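Local structure of exopolygalacturonate lyase (Vibrio vulnificus, 5A29) at residues 311-316 with 391-396; 318-323 with 380-385; 224-229 with 284-289; 193-198 with 233-238. The protein probably cleaves polygalacturonate (pectate) by beta-elimination, as a metal-binding lyase of polysaccharide lyase family 2. All coordinates share one frame; numbering follows the deposited sequence.

Contact 1 of 4, residues 311-316 with 391-396; sequences RQFGPE and IPLARD
Gln312 and Arg395 bring their CA atoms to 6.4 Å of each other where helix 308-317 meets an irregular loop, 391-396. The helix is kinked: the backbone N atoms of Pro315 and Glu316 lack bonds to the preceding turn, and Glu316 N reaches Phe313 O only weakly. Arg395 carries the contact. A bend at its third torsion (chi3 60°) turns the guanidinium toward the C-terminal end of the helix, where NH1 and NH2 grip Glu316 end-on, NH1 to OE1 at 2.9 Å and NH2 to OE2 at 2.8 Å. Both carboxylate oxygens use their syn lone pairs, and the carboxylate and guanidinium planes lie only 10° apart. This is a bidentate salt bridge pinning a loop to the last turn of helix 308-317. NH1 also donates to Gln312 O (2.8 Å), approaching from above that carbonyl's plane, while Pro315 CG lies over one guanidinium face, toward its rim. Gln312 reciprocates through its amide, NE2 donating to Arg395 O at 3.0 Å and also to Gly400 O; its OE1 accepts from Tyr399 N. Water 1 adds a further bridge between Gln312 O and Ala394 N. The two branches of Leu393 divide: CD2 lies 3.7 Å from Phe313 CE1, whereas CD1 rests against the Gln312 amide nitrogen.

Contact 2 of 4, residues 318-323 with 380-385; sequences GNIARE and PIFSDG
Ile320 points into the bend formed by Phe382, Ser383 and Asp384, so one branched side chain meets three consecutive residues. Its CG1 lies opposite the backbone N (chi1 -166°), which carries that branch to the loop 380-385. There Ile320 CG1 sits 3.7 Å from Phe382 CB. The same carbon is 3.5 Å from Asp384 CG, and the terminal CD1 of Ile320 packs on Ser383 OG. The Asp384 carboxylate thus lies across the isoleucine, its polar end taken up by Thr386 OG1, while Ser383 OG pairs with Asn325 OD1. The Phe382 ring meets the following residue, with CE2 4.1 Å from Ala321 CA; it also meets the rings of Phe313 and Phe328 edge-to-face. Asn325 ND2 donates to Ile320 O, tying the first loop to the same residue that holds Ser383. Each partner is a tight turn closed by its own backbone bond, Arg322 N to Ile320 O at 2.8 Å and Gly385 N to Phe382 O at 2.8 Å. The contact is therefore a van der Waals junction of an inverse gamma turn centred on Ala321 with a type I beta turn, Phe382 to Gly385.

Contact 3 of 4, residues 224-229 with 284-289; sequences IMPETK and QFTSPK
Glu227 and Ser287 pair as neighbours in a two-stranded parallel sheet, a short ribbon in a largely helical protein, with their CA atoms 4.8 Å apart. Three backbone bonds stitch it: Ser287 N to Pro226 O (2.9 Å), Thr228 N to Ser287 O (2.8 Å) and Lys289 N to Thr228 O (2.8 Å). Thr228 therefore uses both its N-H and its carbonyl. Its side chain crosses that of Thr286 at about a right angle, and water 3 bridges the two hydroxyls; Thr228 OG1 is also bonded to Gly230 N and Asp192, Thr286 OG1 to Thr232. Water 2 links Ser287 OG to Met225 N, and the same hydroxyl bonds Asp307. Met225, extended beyond CG, lays its SD 3.1 Å from Gln284 O, a buried carbonyl with no hydrogen-bonding partner in the model. Gln284 NE2 donates to Thr286 O at 3.0 Å. Helices 234-250, 253-256 and 259-272 lie in the chain between the two strands; Phe285 packs against the last of them, edge-to-face with Tyr270, and Pro288 abuts Glu323 in the loop that follows helix 308-317.

Contact 4 of 4, residues 193-198 with 233-238; sequences MGRHGS and FINAGS. With MN (manganese (II) ion), chain C; SRT (S,R meso-tartaric acid), chain Q; SRT (S,R meso-tartaric acid), chain D; EDO (1,2-ethanediol), chain G.
Arg195 grips a single residue, Asn235, by both its backbone and its side chain: NH1 donates to Asn235 O at 2.9 Å, almost straight (177°), and NH2 to Asn235 OD1 at 2.9 Å. The guanidinium stands nearly perpendicular to the Asn235 amide; each nitrogen also comes in above the plane of the carbonyl it binds. Bends at the arginine's second and third torsions bring its end over to helix 234-250, where the methyl of Ala236 covers one guanidinium face. NH1 also bonds Leu155 O, and the side chain packs on Glu154. Arg195 is thus a second-shell neighbour of the manganese site: the next residue, His196, binds the metal through NE2 at 2.1 Å, with His133, Glu154 and water 4 among its other ligands, and so a loop of the metal centre is joined to the start of a helix. Phe233 occupies the N-cap position of that helix, its carbonyl accepting from both Ala236 N and Gly237 N, while its ring atom CZ lies 3.7 Å from C3 of a bound tartrate. Met193 lays its SD 3.7 Å from Gly237 CA, and the bend at its last torsion (chi3 -80°) brings CE to the same glycine. An ethanediol, probably from the crystallisation liquor, accepts from Arg195 N and His196 N.

From the N terminus, 193-198 comes first and 224-229 second; contact 4 then closes at 233-238 before contact 3 closes at 284-289, so these two loops cross, and the start of helix 234-250 follows directly on strand 227-228. Gln284 and Phe233 touch where they meet. Further on, 311-316 opens contact 1 and 318-323 opens contact 2, which closes at 380-385, inside the larger loop that contact 1 completes at 391-396. Phe313 packs on Ala321 and joins this nested pair. Contacts 2 and 3 meet through Arg322 on Ile224 and Glu323 on Pro288, so a continuous path runs from the manganese loop through the parallel strands to helix 308-317.

Contact 1 of 4, residues 311-316 with 391-396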
loop_
_atom_site.group_PDB
_atom_site.type_symbol
_atom_site.label_atom_id
_atom_site.label_comp_id
_atom_site.label_asym_id
_atom_site.label_seq_id
_atom_site.Cartn_x
_atom_site.Cartn_y
_atom_site.Cartn_z
ATOM N N ARG A 311 -18.779 -7.748 -19.140
ATOM C CA ARG A 311 -18.317 -7.945 -20.517
ATOM C C ARG A 311 -17.491 -9.188 -20.717
ATOM O O ARG A 311 -17.784 -10.008 -21.598
ATOM C CB ARG A 311 -17.576 -6.751 -21.048
ATOM C CG ARG A 311 -18.500 -5.541 -21.331
ATOM C CD ARG A 311 -17.716 -4.296 -21.741
ATOM N NE ARG A 311 -17.035 -4.486 -23.038
ATOM C CZ ARG A 311 -15.994 -3.770 -23.474
ATOM N NH1 ARG A 311 -15.479 -2.722 -22.782
ATOM N NH2 ARG A 311 -15.483 -4.049 -24.662
ATOM N N GLN A 312 -16.469 -9.373 -19.877
ATOM C CA GLN A 312 -15.546 -10.528 -20.099
ATOM C C GLN A 312 -16.019 -11.858 -19.596
ATOM O O GLN A 312 -15.734 -12.875 -20.232
ATOM C CB GLN A 312 -14.148 -10.188 -19.507
ATOM C CG GLN A 312 -13.057 -11.284 -19.829
ATOM C CD GLN A 312 -11.702 -10.677 -19.623
ATOM O OE1 GLN A 312 -11.593 -9.710 -18.893
ATOM N NE2 GLN A 312 -10.676 -11.150 -20.344
ATOM N N PHE A 313 -16.752 -11.885 -18.456
ATOM C CA PHE A 313 -17.179 -13.107 -17.798
ATOM C C PHE A 313 -18.696 -13.364 -17.789
ATOM O O PHE A 313 -19.114 -14.490 -17.514
ATOM C CB PHE A 313 -16.705 -13.101 -16.324
ATOM C CG PHE A 313 -15.177 -13.061 -16.177
ATOM C CD1 PHE A 313 -14.431 -14.224 -16.400
ATOM C CD2 PHE A 313 -14.533 -11.892 -15.813
ATOM C CE1 PHE A 313 -13.033 -14.227 -16.211
ATOM C CE2 PHE A 313 -13.130 -11.878 -15.656
ATOM C CZ PHE A 313 -12.403 -13.044 -15.878
ATOM N N GLY A 314 -19.467 -12.288 -17.960
ATOM C CA GLY A 314 -20.963 -12.347 -17.837
ATOM C C GLY A 314 -21.643 -13.438 -18.658
ATOM O O GLY A 314 -22.492 -14.148 -18.133
ATOM N N PRO A 315 -21.220 -13.637 -19.920
ATOM C CA PRO A 315 -21.844 -14.690 -20.762
ATOM C C PRO A 315 -21.782 -16.064 -20.123
ATOM O O PRO A 315 -22.780 -16.776 -20.118
ATOM C CB PRO A 315 -20.994 -14.650 -22.049
ATOM C CG PRO A 315 -20.558 -13.226 -22.138
ATOM C CD PRO A 315 -20.237 -12.842 -20.698
ATOM N N GLU A 316 -20.659 -16.435 -19.509
ATOM C CA GLU A 316 -20.626 -17.715 -18.830
ATOM C C GLU A 316 -21.108 -17.687 -17.374
ATOM O O GLU A 316 -21.719 -18.623 -16.924
ATOM C CB GLU A 316 -19.219 -18.344 -18.877
ATOM C CG GLU A 316 -18.732 -18.655 -20.289
ATOM C CD GLU A 316 -18.289 -17.424 -21.093
ATOM O OE1 GLU A 316 -17.864 -16.391 -20.473
ATOM O OE2 GLU A 316 -18.345 -17.474 -22.365
ATOM N N ILE A 391 -8.729 -22.102 -15.701
ATOM C CA ILE A 391 -9.588 -22.001 -16.896
ATOM C C ILE A 391 -9.159 -20.842 -17.824
ATOM O O ILE A 391 -9.193 -19.663 -17.436
ATOM C CB ILE A 391 -11.074 -21.824 -16.448
ATOM C CG1 ILE A 391 -11.492 -22.970 -15.503
ATOM C CG2 ILE A 391 -12.009 -21.727 -17.637
ATOM C CD1 ILE A 391 -12.899 -22.812 -14.901
ATOM N N PRO A 392 -8.781 -21.154 -19.088
ATOM C CA PRO A 392 -8.271 -20.067 -19.936
ATOM C C PRO A 392 -9.423 -19.072 -20.156
ATOM O O PRO A 392 -10.561 -19.511 -20.342
ATOM C CB PRO A 392 -7.900 -20.783 -21.235
ATOM C CG PRO A 392 -7.664 -22.222 -20.814
ATOM C CD PRO A 392 -8.653 -22.488 -19.707
ATOM N N LEU A 393 -9.148 -17.785 -20.101
ATOM C CA LEU A 393 -10.191 -16.785 -20.306
ATOM C C LEU A 393 -10.806 -17.013 -21.727
ATOM O O LEU A 393 -10.094 -17.222 -22.716
ATOM C CB LEU A 393 -9.634 -15.364 -20.240
ATOM C CG LEU A 393 -8.984 -14.974 -18.882
ATOM C CD1 LEU A 393 -8.771 -13.495 -18.790
ATOM C CD2 LEU A 393 -9.867 -15.450 -17.716
ATOM N N ALA A 394 -12.118 -16.872 -21.820
ATOM C CA ALA A 394 -12.869 -17.154 -23.082
ATOM C C ALA A 394 -12.734 -16.076 -24.122
ATOM O O ALA A 394 -12.872 -16.357 -25.304
ATOM C CB ALA A 394 -14.362 -17.459 -22.771
ATOM N N ARG A 395 -12.431 -14.835 -23.727
ATOM C CA ARG A 395 -12.308 -13.727 -24.631
ATOM C C ARG A 395 -11.427 -12.682 -23.995
ATOM O O ARG A 395 -11.208 -12.736 -22.789
ATOM C CB ARG A 395 -13.720 -13.076 -24.904
ATOM C CG ARG A 395 -14.464 -12.543 -23.640
ATOM C CD ARG A 395 -15.973 -12.208 -23.929
ATOM N NE ARG A 395 -16.707 -13.403 -24.384
ATOM C CZ ARG A 395 -17.140 -14.370 -23.606
ATOM N NH1 ARG A 395 -16.879 -14.382 -22.277
ATOM N NH2 ARG A 395 -17.755 -15.403 -24.144
ATOM N N ASP A 396 -10.956 -11.729 -24.783
ATOM C CA ASP A 396 -10.166 -10.636 -24.255
ATOM C C ASP A 396 -11.025 -9.739 -23.369
ATOM O O ASP A 396 -12.260 -9.683 -23.533
ATOM C CB ASP A 396 -9.651 -9.722 -25.353
ATOM C CG ASP A 396 -8.723 -10.423 -26.385
ATOM O OD1 ASP A 396 -7.878 -11.261 -26.006
ATOM O OD2 ASP A 396 -8.766 -9.994 -27.559
HETATM O O HOH W 1 -13.602 -14.745 -20.385
#

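Contact 2 of 4, residues 318-323 with 380-385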
loop_
_atom_site.group_PDB
_atom_site.type_symbol
_atom_site.label_atom_id
_atom_site.label_comp_id
_atom_site.label_asym_id
_atom_site.label_seq_id
_atom_site.Cartn_x
_atom_site.Cartn_y
_atom_site.Cartn_z
ATOM N N GLY A 318 -22.850 -15.021 -15.412
ATOM C CA GLY A 318 -24.111 -14.398 -14.968
ATOM C C GLY A 318 -23.899 -13.209 -14.043
ATOM O O GLY A 318 -22.892 -12.517 -14.153
ATOM N N ASN A 319 -24.823 -13.030 -13.091
ATOM C CA ASN A 319 -24.899 -11.838 -12.290
ATOM C C ASN A 319 -23.683 -11.680 -11.337
ATOM O O ASN A 319 -23.450 -10.564 -10.909
ATOM C CB ASN A 319 -26.137 -11.941 -11.379
ATOM C CG ASN A 319 -27.445 -11.773 -12.154
ATOM O OD1 ASN A 319 -27.448 -11.424 -13.334
ATOM N ND2 ASN A 319 -28.539 -11.934 -11.464
ATOM N N ILE A 320 -23.003 -12.792 -10.972
ATOM C CA ILE A 320 -21.763 -12.629 -10.100
ATOM C C ILE A 320 -20.705 -11.780 -10.849
ATOM O O ILE A 320 -19.861 -11.126 -10.211
ATOM C CB ILE A 320 -21.238 -13.975 -9.562
ATOM C CG1 ILE A 320 -20.208 -13.760 -8.398
ATOM C CG2 ILE A 320 -20.579 -14.799 -10.687
ATOM C CD1 ILE A 320 -20.797 -13.051 -7.163
ATOM N N ALA A 321 -20.729 -11.783 -12.205
ATOM C CA ALA A 321 -19.657 -11.121 -12.965
ATOM C C ALA A 321 -19.892 -9.617 -12.991
ATOM O O ALA A 321 -20.357 -9.065 -14.008
ATOM C CB ALA A 321 -19.544 -11.676 -14.426
ATOM N N ARG A 322 -19.526 -8.933 -11.892
ATOM C CA ARG A 322 -19.496 -7.493 -11.835
ATOM C C ARG A 322 -18.171 -7.168 -11.153
ATOM O O ARG A 322 -17.683 -7.971 -10.352
ATOM C CB ARG A 322 -20.675 -6.926 -10.982
ATOM C CG ARG A 322 -22.081 -7.199 -11.626
ATOM C CD ARG A 322 -22.222 -6.514 -13.002
ATOM N NE ARG A 322 -23.577 -6.739 -13.560
ATOM C CZ ARG A 322 -24.028 -7.851 -14.149
ATOM N NH1 ARG A 322 -23.248 -8.911 -14.418
ATOM N NH2 ARG A 322 -25.323 -7.895 -14.523
ATOM N N GLU A 323 -17.674 -5.984 -11.384
ATOM C CA GLU A 323 -16.245 -5.671 -11.002
ATOM C C GLU A 323 -15.945 -5.859 -9.520
ATOM O O GLU A 323 -14.818 -6.299 -9.142
ATOM C CB GLU A 323 -15.868 -4.259 -11.433
ATOM C CG GLU A 323 -15.800 -4.167 -12.972
ATOM C CD GLU A 323 -15.539 -2.760 -13.469
ATOM O OE1 GLU A 323 -14.735 -1.977 -12.837
ATOM O OE2 GLU A 323 -16.064 -2.408 -14.549
ATOM N N PRO A 380 -8.098 -18.215 -7.366
ATOM C CA PRO A 380 -8.695 -17.029 -7.996
ATOM C C PRO A 380 -10.236 -17.188 -8.054
ATOM O O PRO A 380 -10.783 -18.002 -8.835
ATOM C CB PRO A 380 -8.093 -17.034 -9.432
ATOM C CG PRO A 380 -7.891 -18.510 -9.720
ATOM C CD PRO A 380 -7.504 -19.139 -8.375
ATOM N N ILE A 381 -10.938 -16.353 -7.281
ATOM C CA ILE A 381 -12.337 -16.585 -7.096
ATOM C C ILE A 381 -13.149 -15.302 -7.262
ATOM O O ILE A 381 -12.608 -14.176 -7.179
ATOM C CB ILE A 381 -12.631 -17.158 -5.654
ATOM C CG1 ILE A 381 -12.176 -16.166 -4.527
ATOM C CG2 ILE A 381 -12.122 -18.585 -5.491
ATOM C CD1 ILE A 381 -12.980 -16.391 -3.229
ATOM N N PHE A 382 -14.447 -15.496 -7.500
ATOM C CA PHE A 382 -15.426 -14.389 -7.292
ATOM C C PHE A 382 -15.985 -14.463 -5.859
ATOM O O PHE A 382 -15.757 -15.466 -5.157
ATOM C CB PHE A 382 -16.610 -14.551 -8.301
ATOM C CG PHE A 382 -16.225 -14.239 -9.739
ATOM C CD1 PHE A 382 -15.654 -15.238 -10.544
ATOM C CD2 PHE A 382 -16.448 -12.986 -10.300
ATOM C CE1 PHE A 382 -15.304 -14.965 -11.882
ATOM C CE2 PHE A 382 -16.067 -12.710 -11.633
ATOM C CZ PHE A 382 -15.468 -13.724 -12.410
ATOM N N SER A 383 -16.665 -13.366 -5.400
ATOM C CA SER A 383 -17.057 -13.239 -4.000
ATOM C C SER A 383 -18.129 -14.270 -3.605
ATOM O O SER A 383 -18.367 -14.485 -2.438
ATOM C CB SER A 383 -17.576 -11.811 -3.744
ATOM O OG SER A 383 -18.712 -11.670 -4.629
ATOM N N ASP A 384 -18.782 -14.935 -4.571
ATOM C CA ASP A 384 -19.688 -16.072 -4.233
ATOM C C ASP A 384 -18.929 -17.404 -4.116
ATOM O O ASP A 384 -19.525 -18.427 -3.760
ATOM C CB ASP A 384 -20.742 -16.253 -5.319
ATOM C CG ASP A 384 -20.148 -16.823 -6.618
ATOM O OD1 ASP A 384 -18.940 -16.684 -6.828
ATOM O OD2 ASP A 384 -20.879 -17.394 -7.450
ATOM N N GLY A 385 -17.604 -17.383 -4.314
ATOM C CA GLY A 385 -16.818 -18.631 -4.169
ATOM C C GLY A 385 -16.518 -19.367 -5.479
ATOM O O GLY A 385 -15.755 -20.334 -5.472
#

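Contact 3 of 4, residues 224-229 with 284-289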
loop_
_atom_site.group_PDB
_atom_site.type_symbol
_atom_site.label_atom_id
_atom_site.label_comp_id
_atom_site.label_asym_id
_atom_site.label_seq_id
_atom_site.Cartn_x
_atom_site.Cartn_y
_atom_site.Cartn_z
ATOM N N ILE A 224 -25.371 -7.941 -7.813
ATOM C CA ILE A 224 -25.410 -6.766 -8.676
ATOM C C ILE A 224 -25.312 -5.502 -7.819
ATOM O O ILE A 224 -25.957 -5.392 -6.804
ATOM C CB ILE A 224 -26.746 -6.705 -9.505
ATOM C CG1 ILE A 224 -27.001 -8.026 -10.227
ATOM C CG2 ILE A 224 -26.811 -5.425 -10.345
ATOM C CD1 ILE A 224 -26.119 -8.227 -11.411
ATOM N N MET A 225 -24.515 -4.534 -8.225
ATOM C CA MET A 225 -24.341 -3.327 -7.404
ATOM C C MET A 225 -24.926 -2.157 -8.160
ATOM O O MET A 225 -25.132 -2.247 -9.405
ATOM C CB MET A 225 -22.830 -3.089 -7.185
ATOM C CG MET A 225 -22.256 -4.261 -6.386
ATOM S SD MET A 225 -20.518 -3.987 -5.950
ATOM C CE MET A 225 -20.182 -5.649 -5.364
ATOM N N PRO A 226 -25.160 -1.044 -7.454
ATOM C CA PRO A 226 -25.651 0.210 -8.103
ATOM C C PRO A 226 -24.755 0.644 -9.252
ATOM O O PRO A 226 -23.529 0.523 -9.156
ATOM C CB PRO A 226 -25.542 1.263 -6.977
ATOM C CG PRO A 226 -25.439 0.486 -5.691
ATOM C CD PRO A 226 -24.795 -0.855 -6.026
ATOM N N GLU A 227 -25.327 1.146 -10.352
ATOM C CA GLU A 227 -24.545 1.698 -11.450
ATOM C C GLU A 227 -24.368 3.170 -11.315
ATOM O O GLU A 227 -25.352 3.896 -11.199
ATOM C CB GLU A 227 -25.184 1.399 -12.809
ATOM C CG GLU A 227 -25.231 -0.104 -13.043
ATOM C CD GLU A 227 -26.017 -0.450 -14.307
ATOM O OE1 GLU A 227 -26.365 0.474 -15.088
ATOM O OE2 GLU A 227 -26.291 -1.645 -14.504
ATOM N N THR A 228 -23.123 3.633 -11.340
ATOM C CA THR A 228 -22.809 5.046 -11.266
ATOM C C THR A 228 -21.673 5.169 -12.266
ATOM O O THR A 228 -21.759 4.566 -13.345
ATOM C CB THR A 228 -22.334 5.438 -9.864
ATOM O OG1 THR A 228 -21.141 4.668 -9.560
ATOM C CG2 THR A 228 -23.424 5.102 -8.817
ATOM N N LYS A 229 -20.664 5.994 -12.007
ATOM C CA LYS A 229 -19.438 5.862 -12.825
ATOM C C LYS A 229 -18.592 4.626 -12.446
ATOM O O LYS A 229 -17.608 4.319 -13.122
ATOM C CB LYS A 229 -18.571 7.091 -12.752
ATOM C CG LYS A 229 -19.084 8.267 -13.580
ATOM C CD LYS A 229 -18.348 9.546 -13.237
ATOM C CE LYS A 229 -17.103 9.661 -14.106
ATOM N NZ LYS A 229 -16.185 10.813 -13.826
ATOM N N GLN A 284 -15.168 -3.197 -4.778
ATOM C CA GLN A 284 -15.782 -1.853 -4.926
ATOM C C GLN A 284 -17.299 -2.053 -4.665
ATOM O O GLN A 284 -17.794 -3.212 -4.649
ATOM C CB GLN A 284 -15.560 -1.245 -6.326
ATOM C CG GLN A 284 -16.194 -2.054 -7.474
ATOM C CD GLN A 284 -15.466 -1.750 -8.774
ATOM O OE1 GLN A 284 -14.339 -2.250 -9.001
ATOM N NE2 GLN A 284 -16.065 -0.955 -9.635
ATOM N N PHE A 285 -18.015 -0.950 -4.529
ATOM C CA PHE A 285 -19.445 -1.060 -4.104
ATOM C C PHE A 285 -20.382 -0.511 -5.177
ATOM O O PHE A 285 -21.610 -0.511 -4.954
ATOM C CB PHE A 285 -19.752 -0.391 -2.736
ATOM C CG PHE A 285 -19.317 1.041 -2.613
ATOM C CD1 PHE A 285 -18.053 1.370 -2.150
ATOM C CD2 PHE A 285 -20.199 2.092 -2.914
ATOM C CE1 PHE A 285 -17.636 2.700 -2.004
ATOM C CE2 PHE A 285 -19.811 3.412 -2.755
ATOM C CZ PHE A 285 -18.542 3.758 -2.284
ATOM N N THR A 286 -19.827 -0.102 -6.318
ATOM C CA THR A 286 -20.683 0.319 -7.466
ATOM C C THR A 286 -20.048 -0.202 -8.760
ATOM O O THR A 286 -18.848 -0.464 -8.761
ATOM C CB THR A 286 -20.816 1.836 -7.576
ATOM O OG1 THR A 286 -19.534 2.471 -7.676
ATOM C CG2 THR A 286 -21.605 2.444 -6.380
ATOM N N SER A 287 -20.832 -0.328 -9.847
ATOM C CA SER A 287 -20.322 -0.624 -11.193
ATOM C C SER A 287 -20.547 0.569 -12.076
ATOM O O SER A 287 -21.422 1.431 -11.809
ATOM C CB SER A 287 -21.119 -1.766 -11.887
ATOM O OG SER A 287 -20.893 -3.032 -11.289
ATOM N N PRO A 288 -19.761 0.640 -13.146
ATOM C CA PRO A 288 -19.908 1.676 -14.140
ATOM C C PRO A 288 -21.123 1.414 -15.017
ATOM O O PRO A 288 -21.363 0.285 -15.480
ATOM C CB PRO A 288 -18.656 1.524 -14.995
ATOM C CG PRO A 288 -18.238 0.128 -14.860
ATOM C CD PRO A 288 -18.701 -0.343 -13.475
ATOM N N LYS A 289 -21.893 2.471 -15.222
ATOM C CA LYS A 289 -22.987 2.409 -16.203
ATOM C C LYS A 289 -22.453 2.227 -17.628
ATOM O O LYS A 289 -21.444 2.837 -18.010
ATOM C CB LYS A 289 -23.678 3.778 -16.171
ATOM C CG LYS A 289 -25.101 3.767 -16.673
ATOM C CD LYS A 289 -25.746 5.136 -16.429
ATOM C CE LYS A 289 -26.945 5.366 -17.362
ATOM N NZ LYS A 289 -27.967 4.286 -17.205
HETATM O O HOH W 2 -23.415 -4.070 -10.756
HETATM O O HOH W 3 -19.950 5.225 -7.282
#

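Contact 4 of 4, residues 193-198 with 233-238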
loop_
_atom_site.group_PDB
_atom_site.type_symbol
_atom_site.label_atom_id
_atom_site.label_comp_id
_atom_site.label_asym_id
_atom_site.label_seq_id
_atom_site.Cartn_x
_atom_site.Cartn_y
_atom_site.Cartn_z
ATOM N N MET A 193 -14.752 8.345 -7.076
ATOM C CA MET A 193 -13.455 9.001 -6.741
ATOM C C MET A 193 -12.603 9.047 -7.977
ATOM O O MET A 193 -12.402 8.007 -8.598
ATOM C CB MET A 193 -12.711 8.120 -5.697
ATOM C CG MET A 193 -13.552 8.145 -4.411
ATOM S SD MET A 193 -13.034 6.910 -3.162
ATOM C CE MET A 193 -13.771 5.381 -3.730
ATOM N N GLY A 194 -12.141 10.238 -8.337
ATOM C CA GLY A 194 -11.278 10.400 -9.509
ATOM C C GLY A 194 -9.860 10.049 -9.027
ATOM O O GLY A 194 -9.543 10.194 -7.858
ATOM N N ARG A 195 -9.040 9.548 -9.923
ATOM C CA ARG A 195 -7.630 9.251 -9.619
ATOM C C ARG A 195 -6.775 10.480 -9.842
ATOM O O ARG A 195 -5.703 10.596 -9.288
ATOM C CB ARG A 195 -7.148 8.162 -10.592
ATOM C CG ARG A 195 -5.778 7.578 -10.203
ATOM C CD ARG A 195 -5.840 6.873 -8.835
ATOM N NE ARG A 195 -6.706 5.676 -8.900
ATOM C CZ ARG A 195 -6.800 4.794 -7.893
ATOM N NH1 ARG A 195 -6.056 4.983 -6.776
ATOM N NH2 ARG A 195 -7.544 3.710 -8.040
ATOM N N HIS A 196 -7.199 11.376 -10.733
ATOM C CA HIS A 196 -6.305 12.446 -11.158
ATOM C C HIS A 196 -6.743 13.773 -10.597
ATOM O O HIS A 196 -7.567 14.453 -11.204
ATOM C CB HIS A 196 -6.263 12.493 -12.674
ATOM C CG HIS A 196 -5.557 11.337 -13.276
ATOM N ND1 HIS A 196 -5.703 10.971 -14.595
ATOM C CD2 HIS A 196 -4.721 10.421 -12.715
ATOM C CE1 HIS A 196 -4.941 9.904 -14.837
ATOM N NE2 HIS A 196 -4.327 9.570 -13.713
ATOM N N GLY A 197 -6.246 14.141 -9.420
ATOM C CA GLY A 197 -6.742 15.323 -8.711
ATOM C C GLY A 197 -6.167 16.614 -9.284
ATOM O O GLY A 197 -4.937 16.692 -9.663
ATOM N N SER A 198 -7.024 17.633 -9.416
ATOM C CA SER A 198 -6.558 18.841 -10.109
ATOM C C SER A 198 -5.839 19.805 -9.163
ATOM O O SER A 198 -6.368 20.123 -8.088
ATOM C CB SER A 198 -7.746 19.626 -10.744
ATOM O OG SER A 198 -7.170 20.811 -11.279
ATOM N N PHE A 233 -13.191 1.832 -6.440
ATOM C CA PHE A 233 -12.208 0.758 -6.172
ATOM C C PHE A 233 -11.609 1.008 -4.757
ATOM O O PHE A 233 -11.283 2.127 -4.443
ATOM C CB PHE A 233 -11.009 0.975 -7.150
ATOM C CG PHE A 233 -11.441 1.235 -8.575
ATOM C CD1 PHE A 233 -12.159 0.254 -9.272
ATOM C CD2 PHE A 233 -11.284 2.477 -9.137
ATOM C CE1 PHE A 233 -12.644 0.512 -10.570
ATOM C CE2 PHE A 233 -11.744 2.748 -10.440
ATOM C CZ PHE A 233 -12.395 1.749 -11.163
ATOM N N ILE A 234 -11.353 -0.071 -4.025
ATOM C CA ILE A 234 -10.787 0.022 -2.667
ATOM C C ILE A 234 -9.347 0.546 -2.727
ATOM O O ILE A 234 -8.879 1.123 -1.746
ATOM C CB ILE A 234 -10.947 -1.322 -1.932
ATOM C CG1 ILE A 234 -10.566 -1.205 -0.418
ATOM C CG2 ILE A 234 -10.002 -2.445 -2.530
ATOM C CD1 ILE A 234 -11.380 -0.263 0.445
ATOM N N ASN A 235 -8.672 0.455 -3.894
ATOM C CA ASN A 235 -7.316 1.047 -3.982
ATOM C C ASN A 235 -7.352 2.537 -4.298
ATOM O O ASN A 235 -6.312 3.124 -4.525
ATOM C CB ASN A 235 -6.376 0.258 -4.930
ATOM C CG ASN A 235 -6.730 0.461 -6.418
ATOM O OD1 ASN A 235 -7.739 1.137 -6.758
ATOM N ND2 ASN A 235 -5.863 -0.044 -7.307
ATOM N N ALA A 236 -8.551 3.157 -4.210
ATOM C CA ALA A 236 -8.721 4.626 -4.142
ATOM C C ALA A 236 -9.354 4.933 -2.782
ATOM O O ALA A 236 -9.020 5.916 -2.154
ATOM C CB ALA A 236 -9.714 5.098 -5.237
ATOM N N GLY A 237 -10.332 4.115 -2.371
ATOM C CA GLY A 237 -11.137 4.437 -1.201
ATOM C C GLY A 237 -10.241 4.345 0.058
ATOM O O GLY A 237 -10.405 5.126 0.994
ATOM N N SER A 238 -9.276 3.402 0.071
ATOM C CA SER A 238 -8.555 3.075 1.303
ATOM C C SER A 238 -7.730 4.328 1.741
ATOM O O SER A 238 -7.714 4.667 2.925
ATOM C CB SER A 238 -7.617 1.803 1.071
ATOM O OG SER A 238 -7.012 1.467 2.350
HETATM MN MN MN C . -2.907 8.021 -13.602
HETATM O O1 SRT Q . -12.880 4.206 -15.820
HETATM O O11 SRT Q . -11.917 3.247 -17.606
HETATM C C1 SRT Q . -11.941 3.585 -16.410
HETATM C C2 SRT Q . -10.659 3.163 -15.732
HETATM O O2 SRT Q . -9.533 3.851 -16.254
HETATM C C3 SRT Q . -10.622 2.867 -14.264
HETATM O O3 SRT Q . -10.734 1.481 -14.551
HETATM C C4 SRT Q . -9.209 3.098 -13.674
HETATM O O4 SRT Q . -8.466 2.084 -13.605
HETATM O O41 SRT Q . -8.867 4.283 -13.325
HETATM O O1 SRT D . -12.468 -3.736 0.386
HETATM O O11 SRT D . -14.203 -4.928 0.933
HETATM C C1 SRT D . -13.201 -4.272 1.248
HETATM C C2 SRT D . -12.837 -3.934 2.681
HETATM O O2 SRT D . -13.899 -3.121 3.037
HETATM C C3 SRT D . -12.683 -4.996 3.797
HETATM O O3 SRT D . -13.081 -6.290 3.412
HETATM C C4 SRT D . -11.308 -5.148 4.422
HETATM O O4 SRT D . -11.380 -5.327 5.669
HETATM O O41 SRT D . -10.226 -5.064 3.734
HETATM C C1 EDO G . -9.942 11.248 -13.214
HETATM O O1 EDO G . -9.785 11.994 -11.985
HETATM C C2 EDO G . -9.370 9.825 -13.144
HETATM O O2 EDO G . -10.302 8.852 -12.579
HETATM O O HOH W 4 -1.430 6.322 -13.388
#